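PDB 2PCN: S-adenosylmethionine:2-demethylmenaquinone methyltransferase from Geobacillus kaustophilus, which belongs to the RraA-like family and forms a trimer of alpha/beta subunits, its function not being established here. Local coordinates for residues 12-17 against 150-155; 35-40 against 57-62. All blocks are in the same frame, centred on the assembly; numbering follows the deposited sequence.

Interaction 1 of 2, residues 12-17 against 150-155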
ATOM      1  N   ASP A  12       3.287  27.967   7.892  1.00 28.94           N
ATOM      2  CA  ASP A  12       4.194  28.951   7.301  1.00 34.90           C
ATOM      3  C   ASP A  12       5.673  28.695   7.598  1.00 33.32           C
ATOM      4  O   ASP A  12       6.546  29.194   6.888  1.00 34.73           O
ATOM      5  CB  ASP A  12       3.817  30.366   7.757  1.00 43.04           C
ATOM      6  CG  ASP A  12       3.915  30.545   9.261  1.00 49.05           C
ATOM      7  OD1 ASP A  12       4.998  30.287   9.824  1.00 54.57           O
ATOM      8  OD2 ASP A  12       2.910  30.952   9.877  1.00 57.74           O
ATOM      9  N   GLU A  13       5.952  27.924   8.643  1.00 28.86           N
ATOM     10  CA  GLU A  13       7.328  27.609   9.021  1.00 28.74           C
ATOM     11  C   GLU A  13       7.667  26.164   8.691  1.00 27.01           C
ATOM     12  O   GLU A  13       8.714  25.659   9.100  1.00 25.06           O
ATOM     13  CB  GLU A  13       7.532  27.810  10.520  1.00 30.80           C
ATOM     14  CG  GLU A  13       7.421  29.235  11.001  1.00 42.23           C
ATOM     15  CD  GLU A  13       7.578  29.333  12.503  1.00 48.27           C
ATOM     16  OE1 GLU A  13       6.738  28.753  13.221  1.00 49.29           O
ATOM     17  OE2 GLU A  13       8.542  29.983  12.963  1.00 54.02           O
ATOM     18  N   LEU A  14       6.788  25.498   7.952  1.00 17.70           N
ATOM     19  CA  LEU A  14       7.002  24.096   7.626  1.00 19.41           C
ATOM     20  C   LEU A  14       7.158  23.751   6.157  1.00 18.61           C
ATOM     21  O   LEU A  14       6.639  24.433   5.273  1.00 17.38           O
ATOM     22  CB  LEU A  14       5.849  23.249   8.178  1.00 16.95           C
ATOM     23  CG  LEU A  14       5.656  23.094   9.684  1.00 17.95           C
ATOM     24  CD1 LEU A  14       4.338  22.382   9.946  1.00 17.28           C
ATOM     25  CD2 LEU A  14       6.815  22.310  10.277  1.00 21.01           C
ATOM     26  N   GLN A  15       7.894  22.671   5.926  1.00 17.66           N
ATOM     27  CA  GLN A  15       8.095  22.118   4.601  1.00 15.41           C
ATOM     28  C   GLN A  15       7.325  20.808   4.697  1.00 15.22           C
ATOM     29  O   GLN A  15       7.475  20.075   5.674  1.00 13.66           O
ATOM     30  CB  GLN A  15       9.570  21.821   4.343  1.00 17.12           C
ATOM     31  CG  GLN A  15      10.399  23.038   3.993  1.00 16.47           C
ATOM     32  CD  GLN A  15      11.819  22.663   3.658  1.00 14.08           C
ATOM     33  OE1 GLN A  15      12.673  22.558   4.540  1.00 18.41           O
ATOM     34  NE2 GLN A  15      12.079  22.434   2.378  1.00 11.97           N
ATOM     35  N   VAL A  16       6.490  20.522   3.707  1.00 13.18           N
ATOM     36  CA  VAL A  16       5.703  19.297   3.715  1.00 14.34           C
ATOM     37  C   VAL A  16       6.216  18.347   2.643  1.00 12.71           C
ATOM     38  O   VAL A  16       6.206  18.673   1.457  1.00 10.73           O
ATOM     39  CB  VAL A  16       4.210  19.597   3.463  1.00 15.00           C
ATOM     40  CG1 VAL A  16       3.410  18.305   3.480  1.00 11.53           C
ATOM     41  CG2 VAL A  16       3.689  20.554   4.524  1.00 21.98           C
ATOM     42  N   CYS A  17       6.676  17.173   3.066  1.00 11.47           N
ATOM     43  CA  CYS A  17       7.198  16.189   2.131  1.00 11.18           C
ATOM     44  C   CYS A  17       6.109  15.728   1.166  1.00 16.38           C
ATOM     45  O   CYS A  17       5.008  15.354   1.582  1.00 13.35           O
ATOM     46  CB  CYS A  17       7.771  14.990   2.891  1.00 13.95           C
ATOM     47  SG  CYS A  17       8.662  13.828   1.832  1.00 13.85           S
ATOM     48  N   VAL A 150       6.627  16.322   8.003  1.00  8.56           N
ATOM     49  CA  VAL A 150       6.849  17.756   7.895  1.00 10.40           C
ATOM     50  C   VAL A 150       8.162  18.132   8.568  1.00 12.95           C
ATOM     51  O   VAL A 150       8.561  17.519   9.561  1.00 12.03           O
ATOM     52  CB  VAL A 150       5.689  18.557   8.527  1.00  9.98           C
ATOM     53  CG1 VAL A 150       4.382  18.190   7.834  1.00  9.81           C
ATOM     54  CG2 VAL A 150       5.601  18.280  10.021  1.00 13.31           C
ATOM     55  N   VAL A 151       8.826  19.142   8.019  1.00 13.85           N
ATOM     56  CA  VAL A 151      10.115  19.587   8.535  1.00 11.30           C
ATOM     57  C   VAL A 151      10.123  21.062   8.925  1.00 14.05           C
ATOM     58  O   VAL A 151       9.673  21.916   8.164  1.00 13.97           O
ATOM     59  CB  VAL A 151      11.218  19.364   7.480  1.00 11.30           C
ATOM     60  CG1 VAL A 151      12.556  19.847   8.009  1.00 10.99           C
ATOM     61  CG2 VAL A 151      11.284  17.890   7.105  1.00 12.11           C
ATOM     62  N   ALA A 152      10.643  21.350  10.115  1.00 14.44           N
ATOM     63  CA  ALA A 152      10.745  22.722  10.608  1.00 17.39           C
ATOM     64  C   ALA A 152      12.230  23.014  10.828  1.00 23.47           C
ATOM     65  O   ALA A 152      13.022  22.094  11.022  1.00 16.45           O
ATOM     66  CB  ALA A 152       9.977  22.872  11.917  1.00 20.64           C
ATOM     67  N   ASN A 153      12.614  24.286  10.796  1.00 25.62           N
ATOM     68  CA  ASN A 153      14.018  24.631  10.987  1.00 33.17           C
ATOM     69  C   ASN A 153      14.430  24.694  12.453  1.00 36.76           C
ATOM     70  O   ASN A 153      15.556  25.075  12.773  1.00 41.15           O
ATOM     71  CB  ASN A 153      14.338  25.955  10.289  1.00 44.49           C
ATOM     72  CG  ASN A 153      14.384  25.820   8.778  1.00 53.72           C
ATOM     73  OD1 ASN A 153      14.611  26.795   8.062  1.00 61.69           O
ATOM     74  ND2 ASN A 153      14.172  24.602   8.284  1.00 59.89           N
ATOM     75  N   LYS A 154      13.517  24.314  13.338  1.00 31.74           N
ATOM     76  CA  LYS A 154      13.787  24.308  14.771  1.00 36.25           C
ATOM     77  C   LYS A 154      12.680  23.594  15.534  1.00 35.15           C
ATOM     78  O   LYS A 154      11.615  23.319  14.981  1.00 32.18           O
ATOM     79  CB  LYS A 154      13.955  25.740  15.293  1.00 36.54           C
ATOM     80  CG  LYS A 154      12.859  26.717  14.883  1.00 42.92           C
ATOM     81  CD  LYS A 154      11.553  26.471  15.619  1.00 47.44           C
ATOM     82  CE  LYS A 154      10.535  27.548  15.285  1.00 52.34           C
ATOM     83  NZ  LYS A 154      10.249  27.616  13.823  1.00 56.67           N
ATOM     84  N   ASP A 155      12.938  23.289  16.801  1.00 35.86           N
ATOM     85  CA  ASP A 155      11.954  22.609  17.631  1.00 39.56           C
ATOM     86  C   ASP A 155      10.739  23.516  17.804  1.00 41.33           C
ATOM     87  O   ASP A 155      10.811  24.541  18.483  1.00 40.90           O
ATOM     88  CB  ASP A 155      12.556  22.282  19.000  1.00 43.04           C
ATOM     89  CG  ASP A 155      11.702  21.314  19.791  1.00 45.49           C
ATOM     90  OD1 ASP A 155      10.478  21.543  19.889  1.00 49.15           O
ATOM     91  OD2 ASP A 155      12.257  20.327  20.319  1.00 51.36           O
TER

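Interaction 2 of 2, residues 35-40 against 57-62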
ATOM      1  N   ALA A  35      19.551  14.326  11.242  1.00  9.24           N
ATOM      2  CA  ALA A  35      20.951  14.008  10.991  1.00 11.97           C
ATOM      3  C   ALA A  35      20.834  13.520   9.549  1.00 10.59           C
ATOM      4  O   ALA A  35      19.904  12.772   9.235  1.00  9.67           O
ATOM      5  CB  ALA A  35      21.423  12.882  11.895  1.00 14.07           C
ATOM      6  N   THR A  36      21.747  13.936   8.675  1.00  8.55           N
ATOM      7  CA  THR A  36      21.658  13.545   7.269  1.00 10.74           C
ATOM      8  C   THR A  36      22.754  12.646   6.721  1.00 10.42           C
ATOM      9  O   THR A  36      23.901  12.670   7.179  1.00  8.94           O
ATOM     10  CB  THR A  36      21.608  14.785   6.345  1.00 12.38           C
ATOM     11  OG1 THR A  36      22.850  15.496   6.440  1.00 14.09           O
ATOM     12  CG2 THR A  36      20.467  15.712   6.739  1.00 11.27           C
ATOM     13  N   VAL A  37      22.381  11.863   5.716  1.00 10.83           N
ATOM     14  CA  VAL A  37      23.300  10.970   5.023  1.00 12.71           C
ATOM     15  C   VAL A  37      22.874  10.956   3.560  1.00 12.16           C
ATOM     16  O   VAL A  37      21.701  10.745   3.250  1.00  9.76           O
ATOM     17  CB  VAL A  37      23.235   9.521   5.558  1.00 18.29           C
ATOM     18  CG1 VAL A  37      24.239   8.656   4.807  1.00 21.67           C
ATOM     19  CG2 VAL A  37      23.528   9.491   7.044  1.00 18.06           C
ATOM     20  N   ASP A  38      23.828  11.185   2.665  1.00 10.75           N
ATOM     21  CA  ASP A  38      23.557  11.201   1.232  1.00 14.73           C
ATOM     22  C   ASP A  38      24.373  10.076   0.598  1.00 16.29           C
ATOM     23  O   ASP A  38      25.603  10.116   0.594  1.00 14.50           O
ATOM     24  CB  ASP A  38      23.958  12.561   0.656  1.00 18.39           C
ATOM     25  CG  ASP A  38      23.490  12.759  -0.772  1.00 23.95           C
ATOM     26  OD1 ASP A  38      22.317  12.455  -1.071  1.00 28.38           O
ATOM     27  OD2 ASP A  38      24.297  13.241  -1.593  1.00 24.45           O
ATOM     28  N   VAL A  39      23.682   9.067   0.074  1.00 11.54           N
ATOM     29  CA  VAL A  39      24.349   7.916  -0.531  1.00 11.93           C
ATOM     30  C   VAL A  39      23.640   7.418  -1.784  1.00 12.35           C
ATOM     31  O   VAL A  39      22.576   7.913  -2.154  1.00 17.09           O
ATOM     32  CB  VAL A  39      24.407   6.727   0.458  1.00 10.94           C
ATOM     33  CG1 VAL A  39      25.138   7.138   1.729  1.00 10.19           C
ATOM     34  CG2 VAL A  39      22.988   6.255   0.787  1.00 12.76           C
ATOM     35  N   PHE A  40      24.247   6.427  -2.427  1.00 12.86           N
ATOM     36  CA  PHE A  40      23.680   5.814  -3.618  1.00 11.32           C
ATOM     37  C   PHE A  40      24.009   4.324  -3.610  1.00 13.77           C
ATOM     38  O   PHE A  40      25.116   3.911  -3.976  1.00 10.34           O
ATOM     39  CB  PHE A  40      24.231   6.465  -4.888  1.00 11.39           C
ATOM     40  CG  PHE A  40      23.626   5.923  -6.151  1.00 13.89           C
ATOM     41  CD1 PHE A  40      22.256   5.990  -6.361  1.00 14.22           C
ATOM     42  CD2 PHE A  40      24.424   5.326  -7.121  1.00 20.41           C
ATOM     43  CE1 PHE A  40      21.682   5.467  -7.521  1.00 22.70           C
ATOM     44  CE2 PHE A  40      23.862   4.801  -8.282  1.00 18.70           C
ATOM     45  CZ  PHE A  40      22.486   4.872  -8.482  1.00 20.10           C
ATOM     46  N   THR A  57      17.697  11.354  17.816  1.00 13.68           N
ATOM     47  CA  THR A  57      17.882  11.780  16.431  1.00 11.24           C
ATOM     48  C   THR A  57      17.031  10.990  15.443  1.00  8.90           C
ATOM     49  O   THR A  57      16.721   9.820  15.664  1.00  8.87           O
ATOM     50  CB  THR A  57      19.358  11.600  15.980  1.00 12.80           C
ATOM     51  OG1 THR A  57      20.210  12.453  16.750  1.00 10.44           O
ATOM     52  CG2 THR A  57      19.514  11.936  14.497  1.00  9.23           C
ATOM     53  N   VAL A  58      16.654  11.651  14.356  1.00  9.79           N
ATOM     54  CA  VAL A  58      15.917  11.014  13.277  1.00  6.99           C
ATOM     55  C   VAL A  58      16.894  11.086  12.109  1.00  7.10           C
ATOM     56  O   VAL A  58      17.217  12.174  11.634  1.00 10.09           O
ATOM     57  CB  VAL A  58      14.632  11.778  12.891  1.00 10.15           C
ATOM     58  CG1 VAL A  58      14.075  11.213  11.588  1.00 14.49           C
ATOM     59  CG2 VAL A  58      13.587  11.637  13.993  1.00  9.35           C
ATOM     60  N   LEU A  59      17.390   9.936  11.669  1.00  9.58           N
ATOM     61  CA  LEU A  59      18.330   9.909  10.557  1.00 10.41           C
ATOM     62  C   LEU A  59      17.565   9.950   9.243  1.00  8.09           C
ATOM     63  O   LEU A  59      16.682   9.126   9.008  1.00 10.21           O
ATOM     64  CB  LEU A  59      19.186   8.640  10.606  1.00 10.84           C
ATOM     65  CG  LEU A  59      20.289   8.588   9.542  1.00 14.11           C
ATOM     66  CD1 LEU A  59      21.372   9.598   9.888  1.00 14.79           C
ATOM     67  CD2 LEU A  59      20.882   7.196   9.468  1.00  8.86           C
ATOM     68  N   VAL A  60      17.892  10.922   8.396  1.00  6.60           N
ATOM     69  CA  VAL A  60      17.251  11.047   7.096  1.00  6.68           C
ATOM     70  C   VAL A  60      18.298  10.638   6.071  1.00 11.44           C
ATOM     71  O   VAL A  60      19.381  11.227   6.008  1.00  7.53           O
ATOM     72  CB  VAL A  60      16.796  12.501   6.824  1.00  8.32           C
ATOM     73  CG1 VAL A  60      16.119  12.591   5.464  1.00  9.23           C
ATOM     74  CG2 VAL A  60      15.837  12.949   7.920  1.00 12.64           C
ATOM     75  N   VAL A  61      17.973   9.619   5.283  1.00  7.76           N
ATOM     76  CA  VAL A  61      18.894   9.104   4.277  1.00 11.65           C
ATOM     77  C   VAL A  61      18.373   9.266   2.851  1.00  6.82           C
ATOM     78  O   VAL A  61      17.306   8.757   2.509  1.00  8.48           O
ATOM     79  CB  VAL A  61      19.172   7.604   4.517  1.00 10.22           C
ATOM     80  CG1 VAL A  61      20.086   7.058   3.430  1.00  6.76           C
ATOM     81  CG2 VAL A  61      19.791   7.406   5.894  1.00 10.19           C
ATOM     82  N   ASP A  62      19.118   9.988   2.021  1.00  6.18           N
ATOM     83  CA  ASP A  62      18.708  10.151   0.636  1.00  9.59           C
ATOM     84  C   ASP A  62      19.439   9.101  -0.190  1.00  8.40           C
ATOM     85  O   ASP A  62      20.628   9.241  -0.479  1.00 15.15           O
ATOM     86  CB  ASP A  62      19.045  11.545   0.107  1.00 13.48           C
ATOM     87  CG  ASP A  62      18.578  11.742  -1.326  1.00 19.47           C
ATOM     88  OD1 ASP A  62      17.958  10.807  -1.876  1.00 14.21           O
ATOM     89  OD2 ASP A  62      18.826  12.821  -1.903  1.00 18.77           O
TER

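Interaction 1 of 2, residues 12-17 against 150-155
Gln15 and Val151 form an antiparallel hydrogen-bonded pair that joins strand 14-16 to the end of strand 148-152. Two bonds close the ring. Gln15 N reaches Val151 O at 3.0 Å, and Val151 N reaches Gln15 O at 2.9 Å. The same two oxygens also take CA-H contacts from Leu14 and Val150. The short strand axes run at 155° to each other. Strand 148-152 pairs on its other side with strand 141-145, so residues 14-16 add a further antiparallel strand beyond this C-terminal hairpin, within the mixed sheet.

Leu14, Val16, Val150 and Ala152 share one face of the sheet. Leu14 CD2 lies 3.6 Å from Ala152 CB and 4.2 Å from Val150 CG2. Val16 and Val150 lie side by side and point the same way, with Val16 CG2 4.1 Å from Val150 CG1. A second subunit packs here: its Val115 touches Val16 and its Pro114 touches Val150. Gln15 and Val151 project from the other face, onto strand 134-136.

Beyond the strands, Glu13 OE2 and Lys154 NZ form a salt bridge at 3.0 Å, whose hydrogen bond is weak. The lysine chain bends at chi2 (73°) and again at chi4 (59°), which turns NZ back to the carboxylate. Glu13 OE1 has a second cationic partner in Lys159.

Interaction 2 of 2, residues 35-40 against 57-62
Ala35 to Asp38 pair in parallel with Leu59 to Asp62, and five backbone hydrogen bonds tie the two segments. The bond from Val60 N to Ala35 O, at 2.9 Å, is almost straight, with 177° at the hydrogen. Asp62 N meets Val37 O at 3.0 Å. Ala35 N, Val37 N and Val39 N donate in the other direction, to Val58, Val60 and Asp62.

Among the apolar contacts, Leu59 meets two residues of the facing strand. With CG anti to the backbone N (chi1 -175°), its CD1 meets Val37 CG2 at 3.6 Å and Ala35 CB at 3.8 Å. Separately, Thr57 CG2 presses tightly on Ala35 CB, at 3.4 Å, and Val39 CG2 touches Val61 CG1 at 4.0 Å.

The charged pair is on the opposite face. Asp38 and Asp62 lie side by side, their carboxylate planes 46° apart, with Asp38 OD1 3.6 Å from Asp62 OD2. Lys64 NZ forms a salt bridge to Asp38 OD1, which probably eases the repulsion. Lys64 N binds Asp62 OD1.

The strands belong to a beta-alpha-beta unit. Its helix 44-52 covers Val37 and Leu59, while strand 129-131 packs on Thr36, Asp38, Val60 and Asp62.

Both interactions belong to the same mixed sheet but lie in different parts of it. Their centres are about 17 Å apart and their nearest atoms about 7 Å apart, so they do not touch. Strand 141-145 connects them: it pairs with strand 30-38 of interaction 2 and with strand 148-152 of interaction 1. Interaction 1 joins a segment near the start of the chain to one near its end, and encloses interaction 2 along the sequence. Interaction 2 is buried, its centre about 6 Å from the centre of the chain. The centre of interaction 1 is about 15 Å from it, where a second subunit comes within reach. No other chain of the trimer touches the segments of interaction 2.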